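Local atomic coordinates of membrane-bound protease PH1510 (Pyrococcus horikoshii, PDB entry 6M4B), a protein that cleaves proteins such as casein and a stomatin homolog near hydrophobic or aromatic residues, as a membrane-bound serine protease whose N-terminal domain this is. Residues A[70-81]-A[92-103]. The protein carries 1 engineered substitution. Residues are numbered along the deposited sequence; the frame is centred on the assembly and turned at random.
Sequences VIIYVYPPGASA and SHLIAMAPGTSI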
loop_
_atom_site.group_PDB
_atom_site.type_symbol
_atom_site.label_atom_id
_atom_site.label_comp_id
_atom_site.label_asym_id
_atom_site.label_seq_id
_atom_site.Cartn_x
_atom_site.Cartn_y
_atom_site.Cartn_z
ATOM N N VAL A 70 -8.964 -13.572 0.750
ATOM C CA VAL A 70 -8.716 -13.607 2.185
ATOM C C VAL A 70 -9.874 -12.944 2.962
ATOM O O VAL A 70 -10.192 -11.739 2.777
ATOM C CB VAL A 70 -7.428 -12.844 2.546
ATOM C CG1 VAL A 70 -7.078 -13.039 4.032
ATOM C CG2 VAL A 70 -6.299 -13.310 1.661
ATOM N N ILE A 71 -10.478 -13.702 3.848
ATOM C CA ILE A 71 -11.592 -13.251 4.664
ATOM C C ILE A 71 -11.012 -13.083 6.066
ATOM O O ILE A 71 -10.441 -14.020 6.613
ATOM C CB ILE A 71 -12.752 -14.253 4.634
ATOM C CG1 ILE A 71 -13.266 -14.370 3.196
ATOM C CG2 ILE A 71 -13.871 -13.789 5.553
ATOM C CD1 ILE A 71 -14.304 -15.438 2.988
ATOM N N ILE A 72 -11.181 -11.895 6.639
ATOM C CA ILE A 72 -10.750 -11.645 7.990
ATOM C C ILE A 72 -11.991 -11.792 8.863
ATOM O O ILE A 72 -12.993 -11.131 8.627
ATOM C CB ILE A 72 -10.088 -10.247 8.139
ATOM C CG1 ILE A 72 -8.809 -10.161 7.282
ATOM C CG2 ILE A 72 -9.771 -9.980 9.582
ATOM C CD1 ILE A 72 -7.693 -11.088 7.655
ATOM N N TYR A 73 -11.903 -12.702 9.835
ATOM C CA TYR A 73 -13.016 -13.080 10.665
ATOM C C TYR A 73 -12.603 -12.809 12.089
ATOM O O TYR A 73 -11.734 -13.492 12.629
ATOM C CB TYR A 73 -13.365 -14.543 10.482
ATOM C CG TYR A 73 -14.576 -15.102 11.255
ATOM C CD1 TYR A 73 -15.590 -14.282 11.713
ATOM C CD2 TYR A 73 -14.693 -16.480 11.507
ATOM C CE1 TYR A 73 -16.693 -14.791 12.364
ATOM C CE2 TYR A 73 -15.801 -17.012 12.184
ATOM C CZ TYR A 73 -16.814 -16.180 12.575
ATOM O OH TYR A 73 -17.935 -16.682 13.235
ATOM N N VAL A 74 -13.223 -11.790 12.668
ATOM C CA VAL A 74 -12.921 -11.400 14.026
ATOM C C VAL A 74 -13.662 -12.371 14.963
ATOM O O VAL A 74 -14.898 -12.349 15.089
ATOM C CB VAL A 74 -13.327 -9.944 14.332
ATOM C CG1 VAL A 74 -12.728 -9.538 15.693
ATOM C CG2 VAL A 74 -12.822 -9.009 13.227
ATOM N N TYR A 75 -12.883 -13.218 15.605
ATOM C CA TYR A 75 -13.383 -14.454 16.213
ATOM C C TYR A 75 -12.290 -14.998 17.156
ATOM O O TYR A 75 -11.089 -14.857 16.827
ATOM C CB TYR A 75 -13.687 -15.456 15.088
ATOM C CG TYR A 75 -14.179 -16.805 15.530
ATOM C CD1 TYR A 75 -13.273 -17.817 15.891
ATOM C CD2 TYR A 75 -15.545 -17.093 15.563
ATOM C CE1 TYR A 75 -13.726 -19.074 16.289
ATOM C CE2 TYR A 75 -16.015 -18.342 15.977
ATOM C CZ TYR A 75 -15.097 -19.317 16.327
ATOM O OH TYR A 75 -15.539 -20.526 16.718
ATOM N N PRO A 76 -12.684 -15.654 18.283
ATOM C CA PRO A 76 -14.030 -16.033 18.783
ATOM C C PRO A 76 -14.709 -14.897 19.459
ATOM O O PRO A 76 -14.095 -13.850 19.602
ATOM C CB PRO A 76 -13.736 -17.129 19.827
ATOM C CG PRO A 76 -12.369 -16.806 20.310
ATOM C CD PRO A 76 -11.616 -16.243 19.123
ATOM N N PRO A 77 -15.985 -15.074 19.880
ATOM C CA PRO A 77 -16.644 -13.967 20.589
ATOM C C PRO A 77 -15.737 -13.521 21.749
ATOM O O PRO A 77 -14.999 -14.337 22.286
ATOM C CB PRO A 77 -17.968 -14.596 21.059
ATOM C CG PRO A 77 -18.289 -15.585 19.971
ATOM C CD PRO A 77 -16.919 -16.201 19.686
ATOM N N GLY A 78 -15.717 -12.220 22.042
ATOM C CA GLY A 78 -14.717 -11.636 22.926
ATOM C C GLY A 78 -13.491 -11.086 22.212
ATOM O O GLY A 78 -12.831 -10.223 22.754
ATOM N N ALA A 79 -13.173 -11.602 21.015
ATOM C CA ALA A 79 -12.034 -11.106 20.246
ATOM C C ALA A 79 -12.175 -9.640 19.764
ATOM O O ALA A 79 -13.270 -9.043 19.692
ATOM C CB ALA A 79 -11.768 -12.001 19.053
ATOM N N SER A 80 -11.053 -9.065 19.378
ATOM C CA SER A 80 -11.097 -7.763 18.701
ATOM C C SER A 80 -10.084 -7.707 17.556
ATOM O O SER A 80 -9.167 -8.519 17.493
ATOM C CB SER A 80 -10.842 -6.652 19.732
ATOM O OG SER A 80 -9.552 -6.836 20.239
ATOM N N ALA A 81 -10.339 -6.820 16.594
ATOM C CA ALA A 81 -9.342 -6.477 15.564
ATOM C C ALA A 81 -9.099 -5.005 15.783
ATOM O O ALA A 81 -9.702 -4.144 15.146
ATOM C CB ALA A 81 -9.878 -6.745 14.169
ATOM N N SER A 92 -8.766 -6.351 3.442
ATOM C CA SER A 92 -9.076 -7.718 3.056
ATOM C C SER A 92 -10.302 -7.770 2.165
ATOM O O SER A 92 -11.066 -6.800 2.035
ATOM C CB SER A 92 -9.292 -8.580 4.314
ATOM O OG SER A 92 -10.627 -8.452 4.808
ATOM N N HIS A 93 -10.479 -8.931 1.545
ATOM C CA HIS A 93 -11.531 -9.149 0.563
ATOM C C HIS A 93 -12.928 -9.149 1.140
ATOM O O HIS A 93 -13.879 -8.867 0.434
ATOM C CB HIS A 93 -11.250 -10.451 -0.176
ATOM C CG HIS A 93 -9.987 -10.420 -0.954
ATOM N ND1 HIS A 93 -8.772 -10.761 -0.410
ATOM C CD2 HIS A 93 -9.738 -10.074 -2.245
ATOM C CE1 HIS A 93 -7.823 -10.625 -1.325
ATOM N NE2 HIS A 93 -8.387 -10.200 -2.442
ATOM N N LEU A 94 -13.043 -9.540 2.411
ATOM C CA LEU A 94 -14.308 -9.630 3.092
ATOM C C LEU A 94 -14.051 -9.637 4.601
ATOM O O LEU A 94 -13.091 -10.252 5.045
ATOM C CB LEU A 94 -15.040 -10.921 2.702
ATOM C CG LEU A 94 -16.564 -10.903 2.898
ATOM C CD1 LEU A 94 -17.155 -10.119 1.768
ATOM C CD2 LEU A 94 -17.201 -12.294 2.878
ATOM N N ILE A 95 -14.887 -8.947 5.370
ATOM C CA ILE A 95 -14.734 -8.931 6.798
ATOM C C ILE A 95 -15.987 -9.510 7.382
ATOM O O ILE A 95 -17.084 -9.074 7.040
ATOM C CB ILE A 95 -14.533 -7.499 7.379
ATOM C CG1 ILE A 95 -13.338 -6.780 6.724
ATOM C CG2 ILE A 95 -14.288 -7.585 8.868
ATOM C CD1 ILE A 95 -13.397 -5.266 6.900
ATOM N N ALA A 96 -15.794 -10.420 8.312
ATOM C CA ALA A 96 -16.864 -10.959 9.132
ATOM C C ALA A 96 -16.515 -10.768 10.607
ATOM O O ALA A 96 -15.338 -10.887 11.000
ATOM C CB ALA A 96 -17.043 -12.432 8.831
ATOM N N MET A 97 -17.532 -10.494 11.399
ATOM C CA MET A 97 -17.378 -10.418 12.872
ATOM C C MET A 97 -18.370 -11.333 13.648
ATOM O O MET A 97 -19.528 -11.413 13.316
ATOM C CB MET A 97 -17.521 -8.970 13.346
ATOM C CG MET A 97 -16.400 -8.029 12.856
ATOM S SD MET A 97 -16.685 -6.350 13.417
ATOM C CE MET A 97 -16.171 -6.497 15.122
ATOM N N ALA A 98 -17.853 -12.076 14.607
ATOM C CA ALA A 98 -18.703 -12.845 15.541
ATOM C C ALA A 98 -19.394 -11.890 16.509
ATOM O O ALA A 98 -18.844 -10.823 16.788
ATOM C CB ALA A 98 -17.862 -13.820 16.331
ATOM N N PRO A 99 -20.616 -12.228 16.980
ATOM C CA PRO A 99 -21.231 -11.334 17.988
ATOM C C PRO A 99 -20.351 -11.300 19.224
ATOM O O PRO A 99 -19.598 -12.269 19.464
ATOM C CB PRO A 99 -22.589 -11.975 18.262
ATOM C CG PRO A 99 -22.899 -12.768 17.014
ATOM C CD PRO A 99 -21.547 -13.293 16.561
ATOM N N GLY A 100 -20.339 -10.141 19.892
ATOM C CA GLY A 100 -19.460 -9.879 21.040
ATOM C C GLY A 100 -18.020 -9.521 20.724
ATOM O O GLY A 100 -17.134 -9.651 21.580
ATOM N N THR A 101 -17.744 -9.100 19.484
ATOM C CA THR A 101 -16.369 -8.754 19.106
ATOM C C THR A 101 -16.300 -7.269 18.867
ATOM O O THR A 101 -17.295 -6.571 18.941
ATOM C CB THR A 101 -15.861 -9.521 17.860
ATOM O OG1 THR A 101 -16.728 -9.275 16.749
ATOM C CG2 THR A 101 -15.749 -11.003 18.144
ATOM N N SER A 102 -15.109 -6.785 18.584
ATOM C CA SER A 102 -14.889 -5.355 18.499
ATOM C C SER A 102 -13.952 -5.026 17.320
ATOM O O SER A 102 -13.011 -5.763 17.025
ATOM C CB SER A 102 -14.244 -4.903 19.815
ATOM O OG SER A 102 -14.176 -3.514 19.847
ATOM N N ILE A 103 -14.178 -3.897 16.672
ATOM C CA ILE A 103 -13.223 -3.432 15.629
ATOM C C ILE A 103 -12.946 -1.938 15.819
ATOM O O ILE A 103 -13.816 -1.193 16.243
ATOM C CB ILE A 103 -13.740 -3.768 14.203
ATOM C CG1 ILE A 103 -12.702 -3.425 13.139
ATOM C CG2 ILE A 103 -15.045 -3.053 13.911
ATOM C CD1 ILE A 103 -12.991 -4.086 11.816
#
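A chi1 of -169° turns Val74 CG1 opposite its own N and onto Thr101 CB, and leaves CG2 alongside Met97, 3.7 Å from its CG. Thr101 has chi1 58°, which swings OG1 back onto its own chain, where it reaches Ala98 O at 2.6 Å in the carbonyl plane, and sends CG2 between Val74 O and Ala79 O. The ring of Tyr73 brings its edge to the other strand: CD1 lies 3.5 Å from Ala96 O, nearly in the ring plane, while Tyr75 CB sits over the centre of one face and the hydroxyl OH hydrogen-bonds Ala172 O.

Strands 70-74 and 94-97 are parallel neighbours in the central sheet of the ClpP/crotonase-like fold, joined through helix 84-90, which follows the nucleophile position, here the engineered Ala83. Ile72 and Val74 each bind through both N and O, the straightest bond being Ala98 N to Val74 O (3.0 Å, 173°). Between the type II turns Pro76-Ala79 and Ala98-Thr101, Gly78 N hydrogen-bonds Gly100 O from above the carbonyl plane. The register shifts by one before a second parallel ladder starts at Ser80 and Ser102, held by Ala81 N to Ser102 O at 2.9 Å. Cutting Thr101 back to alanine would take away OG1 and CG2, and is likely to leave Ala98 O without its hydroxyl partner and a gap between Val74 O and Ala79 O. Helix 159-164 packs on Met97, Thr101 and Ile103, and the side chain of Ser102 lies about 7 Å from that of Ala105, where the substrate-binding residues Ala105 to Leu110 begin.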